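Local coordinates for DNA repair protein RAD7 (Saccharomyces cerevisiae, PDB 5ZB2) that takes part in global genome nucleotide excision repair of damaged, non-transcribed DNA as a component of the GGR complex with Rad16 and Abf1, and binds Elc1, at residues A[93-97]-A[119-123]; A[122-128]-A[150-154]; A[110-115]-A[133-139]. All blocks are in the same frame, centred on the assembly; numbering follows the deposited sequence.

Contact 1 (A[93-97]-A[119-123]). With 9FO (3,6,9,12,15,18,21,24,27,30,33,36,39,42,45,48,51,54,57-nonadecaoxanonapentacontane-1,59-diol), chain K.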
loop_
_atom_site.group_PDB
_atom_site.type_symbol
_atom_site.label_atom_id
_atom_site.label_comp_id
_atom_site.label_asym_id
_atom_site.label_seq_id
_atom_site.Cartn_x
_atom_site.Cartn_y
_atom_site.Cartn_z
ATOM N N LYS A 93 -7.440 -0.149 0.704
ATOM C CA LYS A 93 -7.044 0.401 -0.589
ATOM C C LYS A 93 -7.184 -0.640 -1.695
ATOM O O LYS A 93 -7.644 -0.325 -2.796
ATOM C CB LYS A 93 -5.608 0.924 -0.511
ATOM C CG LYS A 93 -5.451 2.170 0.360
ATOM C CD LYS A 93 -4.062 2.277 0.996
ATOM C CE LYS A 93 -2.965 2.484 -0.042
ATOM N NZ LYS A 93 -1.614 2.594 0.586
ATOM N N THR A 94 -6.801 -1.889 -1.420
ATOM C CA THR A 94 -6.882 -2.923 -2.448
ATOM C C THR A 94 -8.334 -3.242 -2.784
ATOM O O THR A 94 -8.688 -3.405 -3.959
ATOM C CB THR A 94 -6.145 -4.188 -1.994
ATOM O OG1 THR A 94 -4.790 -3.867 -1.655
ATOM C CG2 THR A 94 -6.147 -5.241 -3.095
ATOM N N LEU A 95 -9.190 -3.329 -1.764
ATOM C CA LEU A 95 -10.616 -3.538 -1.998
ATOM C C LEU A 95 -11.168 -2.485 -2.954
ATOM O O LEU A 95 -11.853 -2.809 -3.930
ATOM C CB LEU A 95 -11.366 -3.507 -0.665
ATOM C CG LEU A 95 -12.893 -3.612 -0.734
ATOM C CD1 LEU A 95 -13.309 -4.995 -1.219
ATOM C CD2 LEU A 95 -13.513 -3.293 0.617
ATOM N N ALA A 96 -10.869 -1.212 -2.691
ATOM C CA ALA A 96 -11.374 -0.144 -3.548
ATOM C C ALA A 96 -10.867 -0.294 -4.977
ATOM O O ALA A 96 -11.609 -0.048 -5.935
ATOM C CB ALA A 96 -10.974 1.220 -2.985
ATOM N N ILE A 97 -9.604 -0.693 -5.144
ATOM C CA ILE A 97 -9.038 -0.812 -6.484
ATOM C C ILE A 97 -9.715 -1.940 -7.255
ATOM O O ILE A 97 -9.962 -1.821 -8.462
ATOM C CB ILE A 97 -7.512 -1.012 -6.396
ATOM C CG1 ILE A 97 -6.831 0.262 -5.882
ATOM C CG2 ILE A 97 -6.921 -1.428 -7.740
ATOM C CD1 ILE A 97 -7.010 1.487 -6.766
ATOM N N LEU A 119 -9.951 8.100 1.464
ATOM C CA LEU A 119 -9.962 8.805 0.185
ATOM C C LEU A 119 -9.862 7.843 -0.997
ATOM O O LEU A 119 -10.375 8.143 -2.080
ATOM C CB LEU A 119 -8.830 9.832 0.142
ATOM C CG LEU A 119 -8.849 10.884 1.258
ATOM C CD1 LEU A 119 -7.779 11.937 1.020
ATOM C CD2 LEU A 119 -10.213 11.545 1.393
ATOM N N TYR A 120 -9.214 6.691 -0.819
ATOM C CA TYR A 120 -9.273 5.652 -1.845
ATOM C C TYR A 120 -10.716 5.227 -2.097
ATOM O O TYR A 120 -11.149 5.100 -3.248
ATOM C CB TYR A 120 -8.435 4.446 -1.422
ATOM C CG TYR A 120 -7.042 4.387 -2.005
ATOM C CD1 TYR A 120 -6.074 5.318 -1.651
ATOM C CD2 TYR A 120 -6.684 3.370 -2.883
ATOM C CE1 TYR A 120 -4.793 5.251 -2.172
ATOM C CE2 TYR A 120 -5.407 3.293 -3.407
ATOM C CZ TYR A 120 -4.466 4.234 -3.048
ATOM O OH TYR A 120 -3.196 4.154 -3.572
ATOM N N ILE A 121 -11.475 4.997 -1.022
ATOM C CA ILE A 121 -12.870 4.581 -1.155
ATOM C C ILE A 121 -13.664 5.624 -1.932
ATOM O O ILE A 121 -14.416 5.297 -2.857
ATOM C CB ILE A 121 -13.477 4.323 0.236
ATOM C CG1 ILE A 121 -12.876 3.053 0.830
ATOM C CG2 ILE A 121 -15.004 4.212 0.169
ATOM C CD1 ILE A 121 -13.173 2.859 2.292
ATOM N N ALA A 122 -13.510 6.897 -1.566
ATOM C CA ALA A 122 -14.283 7.953 -2.212
ATOM C C ALA A 122 -13.879 8.159 -3.668
ATOM O O ALA A 122 -14.725 8.511 -4.499
ATOM C CB ALA A 122 -14.122 9.263 -1.442
ATOM N N GLU A 123 -12.603 7.952 -4.002
ATOM C CA GLU A 123 -12.106 8.306 -5.325
ATOM C C GLU A 123 -12.010 7.130 -6.288
ATOM O O GLU A 123 -11.993 7.354 -7.501
ATOM C CB GLU A 123 -10.734 8.976 -5.203
ATOM C CG GLU A 123 -10.794 10.311 -4.468
ATOM C CD GLU A 123 -9.469 11.047 -4.448
ATOM O OE1 GLU A 123 -8.411 10.381 -4.446
ATOM O OE2 GLU A 123 -9.488 12.297 -4.434
HETATM O OAA 9FO K . -0.007 5.922 -10.240
HETATM C CAB 9FO K . -0.478 4.603 -10.212
HETATM C CAC 9FO K . 0.636 3.654 -10.653
HETATM O OAD 9FO K . 0.092 2.429 -11.056
HETATM C CAE 9FO K . -0.318 1.593 -10.014
HETATM C CAF 9FO K . -1.234 0.504 -10.574
HETATM O OAG 9FO K . -2.132 0.095 -9.584
HETATM C CAH 9FO K . -3.217 0.960 -9.399
HETATM C CAI 9FO K . -3.492 1.076 -7.907
HETATM O OAJ 9FO K . -2.641 2.052 -7.381
HETATM C CAK 9FO K . -2.132 1.759 -6.112
HETATM C CAL 9FO K . -0.965 2.693 -5.812
HETATM O OAM 9FO K . 0.094 1.961 -5.263
HETATM C CAN 9FO K . 1.356 2.389 -5.682
HETATM C CAO 9FO K . 1.636 1.835 -7.071
HETATM O OAP 9FO K . 2.779 1.029 -7.036
HETATM C CAQ 9FO K . 2.992 0.306 -8.210
HETATM C CAR 9FO K . 2.071 -0.907 -8.219
HETATM O OAS 9FO K . 2.491 -1.826 -9.182
HETATM C CAT 9FO K . 1.443 -2.514 -9.804
HETATM C CAU 9FO K . 0.684 -3.391 -8.806
HETATM O OAV 9FO K . -0.666 -3.031 -8.813
HETATM C CAW 9FO K . -1.431 -3.658 -7.824
HETATM C CAX 9FO K . -2.858 -3.114 -7.869
HETATM O OAY 9FO K . -3.047 -2.159 -6.864
HETATM C CAZ 9FO K . -3.226 -2.681 -5.577
HETATM C CBA 9FO K . -3.685 -1.568 -4.639
HETATM O OBB 9FO K . -2.830 -1.465 -3.539
HETATM C CBC 9FO K . -1.800 -0.525 -3.659
HETATM C CBD 9FO K . -1.124 -0.373 -2.300
HETATM O OBE 9FO K . -0.201 -1.407 -2.134
HETATM C CBF 9FO K . -0.245 -1.980 -0.863
HETATM C CBG 9FO K . 0.853 -3.030 -0.743
HETATM O OBH 9FO K . 1.272 -3.406 -2.029
HETATM C CBI 9FO K . 1.803 -4.700 -2.119
HETATM C CBJ 9FO K . 1.687 -5.210 -3.553
HETATM O OBK 9FO K . 1.291 -6.555 -3.523
HETATM C CBL 9FO K . 0.308 -6.913 -4.456
HETATM C CBM 9FO K . -0.420 -8.158 -3.959
HETATM O OBN 9FO K . -1.554 -8.383 -4.746
HETATM C CBO 9FO K . -2.734 -7.819 -4.249
HETATM C CBP 9FO K . -3.333 -8.704 -3.155
HETATM O OBQ 9FO K . -4.070 -7.882 -2.295
HETATM C CBR 9FO K . -4.209 -8.326 -0.975
HETATM C CBS 9FO K . -4.429 -7.090 -0.110
HETATM O OBT 9FO K . -3.605 -7.169 1.017
HETATM C CBU 9FO K . -3.165 -5.932 1.502
HETATM C CBV 9FO K . -1.912 -6.154 2.338
HETATM O OBW 9FO K . -0.803 -6.140 1.489
HETATM C CBX 9FO K . 0.414 -6.383 2.135
HETATM C CBY 9FO K . 1.481 -6.742 1.104
HETATM O OBZ 9FO K . 0.971 -7.662 0.180
HETATM C CCA 9FO K . 1.781 -8.792 0.003
HETATM C CCB 9FO K . 1.345 -9.537 -1.256
HETATM O OCC 9FO K . 0.342 -10.479 -0.999
HETATM C CCD 9FO K . -0.881 -9.986 -0.530
HETATM C CCE 9FO K . -0.862 -10.071 0.994
HETATM O OCF 9FO K . -2.017 -10.698 1.476
HETATM C CCG 9FO K . -2.262 -10.482 2.839
HETATM C CCH 9FO K . -0.999 -10.720 3.670
HETATM O OCI 9FO K . -1.352 -11.009 4.993
#

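Contact 2 (A[122-128]-A[150-154])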
loop_
_atom_site.group_PDB
_atom_site.type_symbol
_atom_site.label_atom_id
_atom_site.label_comp_id
_atom_site.label_asym_id
_atom_site.label_seq_id
_atom_site.Cartn_x
_atom_site.Cartn_y
_atom_site.Cartn_z
ATOM N N ALA A 122 -13.510 6.897 -1.566
ATOM C CA ALA A 122 -14.283 7.953 -2.212
ATOM C C ALA A 122 -13.879 8.159 -3.668
ATOM O O ALA A 122 -14.725 8.511 -4.499
ATOM C CB ALA A 122 -14.122 9.263 -1.442
ATOM N N GLU A 123 -12.603 7.952 -4.002
ATOM C CA GLU A 123 -12.106 8.306 -5.325
ATOM C C GLU A 123 -12.010 7.130 -6.288
ATOM O O GLU A 123 -11.993 7.354 -7.501
ATOM C CB GLU A 123 -10.734 8.976 -5.203
ATOM C CG GLU A 123 -10.794 10.311 -4.468
ATOM C CD GLU A 123 -9.469 11.047 -4.448
ATOM O OE1 GLU A 123 -8.411 10.381 -4.446
ATOM O OE2 GLU A 123 -9.488 12.297 -4.434
ATOM N N LYS A 124 -11.961 5.893 -5.794
ATOM C CA LYS A 124 -11.816 4.730 -6.661
ATOM C C LYS A 124 -13.113 3.960 -6.861
ATOM O O LYS A 124 -13.161 3.083 -7.731
ATOM C CB LYS A 124 -10.750 3.780 -6.099
ATOM C CG LYS A 124 -9.372 4.411 -5.933
ATOM C CD LYS A 124 -8.828 4.918 -7.249
ATOM C CE LYS A 124 -7.507 5.620 -7.057
ATOM N NZ LYS A 124 -7.050 6.270 -8.320
ATOM N N LEU A 125 -14.153 4.252 -6.078
ATOM C CA LEU A 125 -15.447 3.602 -6.235
ATOM C C LEU A 125 -16.425 4.602 -6.840
ATOM O O LEU A 125 -17.192 5.242 -6.108
ATOM C CB LEU A 125 -15.961 3.079 -4.891
ATOM C CG LEU A 125 -15.068 2.049 -4.200
ATOM C CD1 LEU A 125 -15.643 1.694 -2.838
ATOM C CD2 LEU A 125 -14.899 0.800 -5.052
ATOM N N PRO A 126 -16.431 4.764 -8.167
ATOM C CA PRO A 126 -17.224 5.849 -8.768
ATOM C C PRO A 126 -18.724 5.677 -8.614
ATOM O O PRO A 126 -19.450 6.675 -8.697
ATOM C CB PRO A 126 -16.809 5.809 -10.245
ATOM C CG PRO A 126 -16.388 4.394 -10.473
ATOM C CD PRO A 126 -15.748 3.947 -9.185
ATOM N N ASN A 127 -19.210 4.457 -8.398
ATOM C CA ASN A 127 -20.634 4.208 -8.204
ATOM C C ASN A 127 -21.048 4.212 -6.736
ATOM O O ASN A 127 -22.221 3.958 -6.438
ATOM C CB ASN A 127 -21.025 2.864 -8.825
ATOM C CG ASN A 127 -20.760 2.806 -10.314
ATOM O OD1 ASN A 127 -21.013 3.769 -11.039
ATOM N ND2 ASN A 127 -20.250 1.670 -10.782
ATOM N N LEU A 128 -20.124 4.483 -5.816
ATOM C CA LEU A 128 -20.452 4.436 -4.398
ATOM C C LEU A 128 -21.465 5.518 -4.048
ATOM O O LEU A 128 -21.259 6.698 -4.342
ATOM C CB LEU A 128 -19.185 4.611 -3.558
ATOM C CG LEU A 128 -19.365 4.554 -2.042
ATOM C CD1 LEU A 128 -19.936 3.210 -1.613
ATOM C CD2 LEU A 128 -18.041 4.832 -1.332
ATOM N N ILE A 150 -15.363 15.360 -1.642
ATOM C CA ILE A 150 -15.215 14.416 -2.745
ATOM C C ILE A 150 -16.531 13.713 -3.045
ATOM O O ILE A 150 -16.810 13.376 -4.202
ATOM C CB ILE A 150 -14.096 13.402 -2.427
ATOM C CG1 ILE A 150 -12.746 14.119 -2.361
ATOM C CG2 ILE A 150 -14.053 12.287 -3.477
ATOM C CD1 ILE A 150 -11.612 13.261 -1.860
ATOM N N MET A 151 -17.349 13.462 -2.023
ATOM C CA MET A 151 -18.617 12.765 -2.197
ATOM C C MET A 151 -19.786 13.713 -2.444
ATOM O O MET A 151 -20.931 13.257 -2.511
ATOM C CB MET A 151 -18.916 11.900 -0.962
ATOM C CG MET A 151 -17.918 10.769 -0.715
ATOM S SD MET A 151 -17.824 9.581 -2.072
ATOM C CE MET A 151 -19.465 8.865 -2.020
ATOM N N LYS A 152 -19.525 15.010 -2.571
ATOM C CA LYS A 152 -20.573 15.997 -2.798
ATOM C C LYS A 152 -21.503 15.560 -3.923
ATOM O O LYS A 152 -21.057 15.266 -5.036
ATOM C CB LYS A 152 -19.927 17.345 -3.129
ATOM C CG LYS A 152 -20.904 18.486 -3.343
ATOM C CD LYS A 152 -20.166 19.781 -3.648
ATOM C CE LYS A 152 -21.131 20.933 -3.878
ATOM N NZ LYS A 152 -20.419 22.200 -4.206
ATOM N N GLY A 153 -22.802 15.508 -3.626
ATOM C CA GLY A 153 -23.798 15.159 -4.616
ATOM C C GLY A 153 -23.915 13.684 -4.929
ATOM O O GLY A 153 -24.823 13.301 -5.679
ATOM N N ARG A 154 -23.036 12.841 -4.387
ATOM C CA ARG A 154 -23.057 11.406 -4.643
ATOM C C ARG A 154 -23.553 10.586 -3.464
ATOM O O ARG A 154 -24.087 9.494 -3.668
ATOM C CB ARG A 154 -21.652 10.910 -5.010
ATOM C CG ARG A 154 -21.002 11.612 -6.195
ATOM C CD ARG A 154 -19.487 11.419 -6.173
ATOM N NE ARG A 154 -19.116 10.017 -5.982
ATOM C CZ ARG A 154 -17.905 9.599 -5.628
ATOM N NH1 ARG A 154 -16.927 10.471 -5.415
ATOM N NH2 ARG A 154 -17.671 8.301 -5.481
HETATM O O HOH W 1 -20.496 7.851 -6.541
#

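Contact 3 (A[110-115]-A[133-139])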
loop_
_atom_site.group_PDB
_atom_site.type_symbol
_atom_site.label_atom_id
_atom_site.label_comp_id
_atom_site.label_asym_id
_atom_site.label_seq_id
_atom_site.Cartn_x
_atom_site.Cartn_y
_atom_site.Cartn_z
ATOM N N CYS A 110 -13.956 -0.921 11.831
ATOM C CA CYS A 110 -12.900 -0.607 10.864
ATOM C C CYS A 110 -11.834 0.290 11.499
ATOM O O CYS A 110 -11.518 1.377 11.017
ATOM C CB CYS A 110 -13.506 0.043 9.622
ATOM S SG CYS A 110 -14.507 1.547 9.942
ATOM N N GLY A 111 -11.241 -0.212 12.583
ATOM C CA GLY A 111 -10.328 0.602 13.374
ATOM C C GLY A 111 -9.103 1.088 12.621
ATOM O O GLY A 111 -8.550 2.143 12.948
ATOM N N GLN A 112 -8.653 0.339 11.614
ATOM C CA GLN A 112 -7.427 0.682 10.900
ATOM C C GLN A 112 -7.668 1.560 9.678
ATOM O O GLN A 112 -6.700 1.989 9.041
ATOM C CB GLN A 112 -6.686 -0.593 10.478
ATOM C CG GLN A 112 -6.368 -1.516 11.643
ATOM C CD GLN A 112 -5.427 -2.639 11.266
ATOM O OE1 GLN A 112 -4.396 -2.413 10.630
ATOM N NE2 GLN A 112 -5.773 -3.862 11.663
ATOM N N LEU A 113 -8.921 1.842 9.339
ATOM C CA LEU A 113 -9.211 2.741 8.230
ATOM C C LEU A 113 -8.638 4.123 8.526
ATOM O O LEU A 113 -8.999 4.748 9.527
ATOM C CB LEU A 113 -10.722 2.815 8.008
ATOM C CG LEU A 113 -11.196 3.441 6.693
ATOM C CD1 LEU A 113 -12.591 2.953 6.348
ATOM C CD2 LEU A 113 -11.194 4.955 6.762
ATOM N N ASN A 114 -7.741 4.597 7.664
ATOM C CA ASN A 114 -7.064 5.870 7.878
ATOM C C ASN A 114 -7.373 6.834 6.734
ATOM O O ASN A 114 -8.169 6.548 5.834
ATOM C CB ASN A 114 -5.552 5.668 8.048
ATOM C CG ASN A 114 -4.851 5.213 6.766
ATOM O OD1 ASN A 114 -5.458 5.105 5.695
ATOM N ND2 ASN A 114 -3.551 4.957 6.878
ATOM N N HIS A 115 -6.725 7.997 6.799
ATOM C CA HIS A 115 -6.929 9.059 5.820
ATOM C C HIS A 115 -6.838 8.526 4.393
ATOM O O HIS A 115 -7.767 8.681 3.593
ATOM C CB HIS A 115 -5.893 10.162 6.065
ATOM C CG HIS A 115 -5.959 11.300 5.092
ATOM N ND1 HIS A 115 -6.634 12.472 5.361
ATOM C CD2 HIS A 115 -5.404 11.459 3.867
ATOM C CE1 HIS A 115 -6.503 13.298 4.337
ATOM N NE2 HIS A 115 -5.763 12.706 3.417
ATOM N N LEU A 133 -19.936 3.137 8.392
ATOM C CA LEU A 133 -18.678 2.930 9.100
ATOM C C LEU A 133 -18.932 2.896 10.599
ATOM O O LEU A 133 -19.570 3.803 11.145
ATOM C CB LEU A 133 -17.670 4.036 8.773
ATOM C CG LEU A 133 -17.322 4.275 7.302
ATOM C CD1 LEU A 133 -16.388 5.471 7.174
ATOM C CD2 LEU A 133 -16.698 3.043 6.667
ATOM N N ASP A 134 -18.403 1.868 11.256
ATOM C CA ASP A 134 -18.535 1.712 12.698
ATOM C C ASP A 134 -17.145 1.588 13.320
ATOM O O ASP A 134 -16.477 0.564 13.169
ATOM C CB ASP A 134 -19.372 0.477 13.030
ATOM C CG ASP A 134 -19.530 0.264 14.522
ATOM O OD1 ASP A 134 -19.220 1.195 15.294
ATOM O OD2 ASP A 134 -19.964 -0.837 14.924
ATOM N N GLY A 135 -16.711 2.623 13.992
ATOM C CA GLY A 135 -15.426 2.631 14.615
ATOM C C GLY A 135 -14.250 3.191 13.852
ATOM O O GLY A 135 -13.170 2.779 14.123
ATOM N N PRO A 136 -14.430 4.108 12.918
ATOM C CA PRO A 136 -13.266 4.676 12.221
ATOM C C PRO A 136 -12.620 5.748 13.086
ATOM O O PRO A 136 -12.708 6.930 12.752
ATOM C CB PRO A 136 -13.871 5.284 10.957
ATOM C CG PRO A 136 -15.283 5.593 11.325
ATOM C CD PRO A 136 -15.703 4.545 12.318
ATOM N N PHE A 137 -11.998 5.350 14.192
ATOM C CA PHE A 137 -11.537 6.320 15.184
ATOM C C PHE A 137 -10.271 7.060 14.757
ATOM O O PHE A 137 -9.875 8.007 15.445
ATOM C CB PHE A 137 -11.306 5.634 16.537
ATOM C CG PHE A 137 -10.154 4.662 16.557
ATOM C CD1 PHE A 137 -10.347 3.330 16.220
ATOM C CD2 PHE A 137 -8.887 5.071 16.946
ATOM C CE1 PHE A 137 -9.297 2.431 16.251
ATOM C CE2 PHE A 137 -7.828 4.171 16.982
ATOM C CZ PHE A 137 -8.037 2.851 16.634
ATOM N N LEU A 138 -9.632 6.676 13.650
ATOM C CA LEU A 138 -8.433 7.392 13.215
ATOM C C LEU A 138 -8.763 8.699 12.494
ATOM O O LEU A 138 -7.947 9.625 12.499
ATOM C CB LEU A 138 -7.587 6.507 12.296
ATOM C CG LEU A 138 -6.925 5.258 12.890
ATOM C CD1 LEU A 138 -6.278 4.423 11.793
ATOM C CD2 LEU A 138 -5.886 5.622 13.935
ATOM N N ILE A 139 -9.945 8.799 11.888
ATOM C CA ILE A 139 -10.263 9.921 11.008
ATOM C C ILE A 139 -10.531 11.166 11.848
ATOM O O ILE A 139 -11.420 11.172 12.708
ATOM C CB ILE A 139 -11.475 9.592 10.123
ATOM C CG1 ILE A 139 -11.333 8.212 9.457
ATOM C CG2 ILE A 139 -11.676 10.679 9.075
ATOM C CD1 ILE A 139 -10.178 8.085 8.478
HETATM O O HOH W 2 -10.076 4.243 11.959
#

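Contact 1 (A[93-97]-A[119-123])
Lys93 lays its aliphatic chain over one face of the Tyr120 ring in a CH-pi contact, CG standing 3.6 Å from the ring centroid of Tyr120 and only 12° off the normal. Its CB sits over the CD2 side, and the bend at chi3 (66°) brings CE back above the CZ end. The ammonium passes beyond to salt bridges with Asp90 of its own chain and of a second Rad7 subunit, and with Glu116. Ile97 reaches the same ring obliquely, CD1 to Tyr120 CE2 at 4.1 Å. Nearer the backbone, Ala96 CB meets Tyr120 O at 3.9 Å; the axes of the two short helical segments lie 8.7 Å apart and run almost parallel (7°). These are neighbouring helices of the leucine-rich repeat solenoid. The hydroxyl lies against the polyether, Tyr120 OH to 9FO CAL 3.5 Å, and Ile97 CD1 touches it too. Losing the ring to an alanine here is likely to leave the lysine methylenes without their aromatic floor and open a gap beside Ile97. No hydrogen bond joins the segments; dispersion and CH-pi attraction hold them, while the lysine charge is probably balanced by the carboxylates beyond.

Contact 2 (A[122-128]-A[150-154])
Met151 SD lies over one face of the Arg154 guanidinium, 3.4 Å from its plane and displaced from its centre, while Ala122 O and a water lie in plane at its edge. NH1 and NH2 of Arg154 both point at the same oxygen, Ala122 O, each 3.1 Å away, and approach from opposite faces of the carbonyl plane. Neither bond is straight, the N-H...O angles being near 149°, as expected when two donors share one acceptor. NH1 also donates to Ile150 O, from above that carbonyl plane. On the NE side the water accepts from Arg154 NE at 2.6 Å and donates to Pro126 O and Leu128 O, tying the arginine to the type I turn from Leu125 to Leu128. The bend at chi3 (49°) helps turn the group back toward helix 115-124. Beside these polar contacts, Ala122 CB packs against both Ile150 CG2, at 3.6 Å, and Met151 SD, at 3.8 Å; Met151, bent at chi2 and chi3, swings CE toward Leu128. The Ile150 and Glu123 side chains cross at about a right angle, CD1 of Ile150 lying against OE2 of Glu123. The contact thus joins the C-terminal end of helix 115-124 and the turn after it to the loop that follows helix 141-150, and the arginine's charge probably stabilises carbonyls at the negative end of the helix dipole.

Contact 3 (A[110-115]-A[133-139])
Successive turns of the leucine-rich repeat solenoid stack here through the loops that follow their parallel strands: 110-115 leads from strand 104-108 into helix 115-124, while the other segment, 133-139, continues from strand 130-134. The strand pairing reaches into the loops through one backbone hydrogen bond, Cys110 N to Asp134 O, 3.2 Å. Both loops then fold into type I turns, Cys110 to Leu113 and Pro136 to Ile139, and Pro136 is also the centre of an inverse gamma turn. Cys110 SG, held between its own backbone N and carbonyl carbon (chi1 56°), lies against Pro136 CB at 3.9 Å and near Leu133 CB. Deeper in, Leu113 spreads its two methyls over two partners: CD1 meets Leu133 CD2, the side chains crossing at about a right angle, and CD2 meets Ile139 CD1 at 3.7 Å. Trp144 of helix 141-150 packs on Leu133, Pro136 and Ile139. Toward the surface, Phe137 brings CE1 obliquely up to Gly111, which has no side chain; a beta carbon on that residue would come tight against the ring. Leu138 CD1 rests against both Gly111 O and Leu113 O, and touches Asn114 CB at 4.0 Å. Asn114 itself is the N-cap of helix 115-124, its OD1 accepting from Ser117 N. Gly135, at phi 93°, takes a backbone shape in which a beta carbon would collide with the carbonyl oxygen of Asp134. A water bridges the two turns: it accepts from Leu138 N at 3.0 Å and sits 2.8 Å from Gly111 O and 2.7 Å from Leu113 O.

Overall arrangement
Helix 115-124 and its flanking loops link all three contacts. Contact 1 packs its middle against helix 89-98, contact 2 joins its C-terminal end to the loop after helix 141-150, and contact 3 lies at the loop leading into it. Contacts 1 and 2 share Ala122 and Glu123, their centres about 10 Å apart, and touch where Ile121 CG2 meets Leu128 CD2 at 3.4 Å. Contact 3 lies about 14 Å from contact 1, centre to centre, and meets it through Leu113 CD1 and Ile121 CD1, 4.1 Å apart. Contacts 2 and 3 do not touch, their nearest atoms being about 8 Å apart. The polyether lies beside contact 1; the side chain of Glu123 is about 11 Å from it.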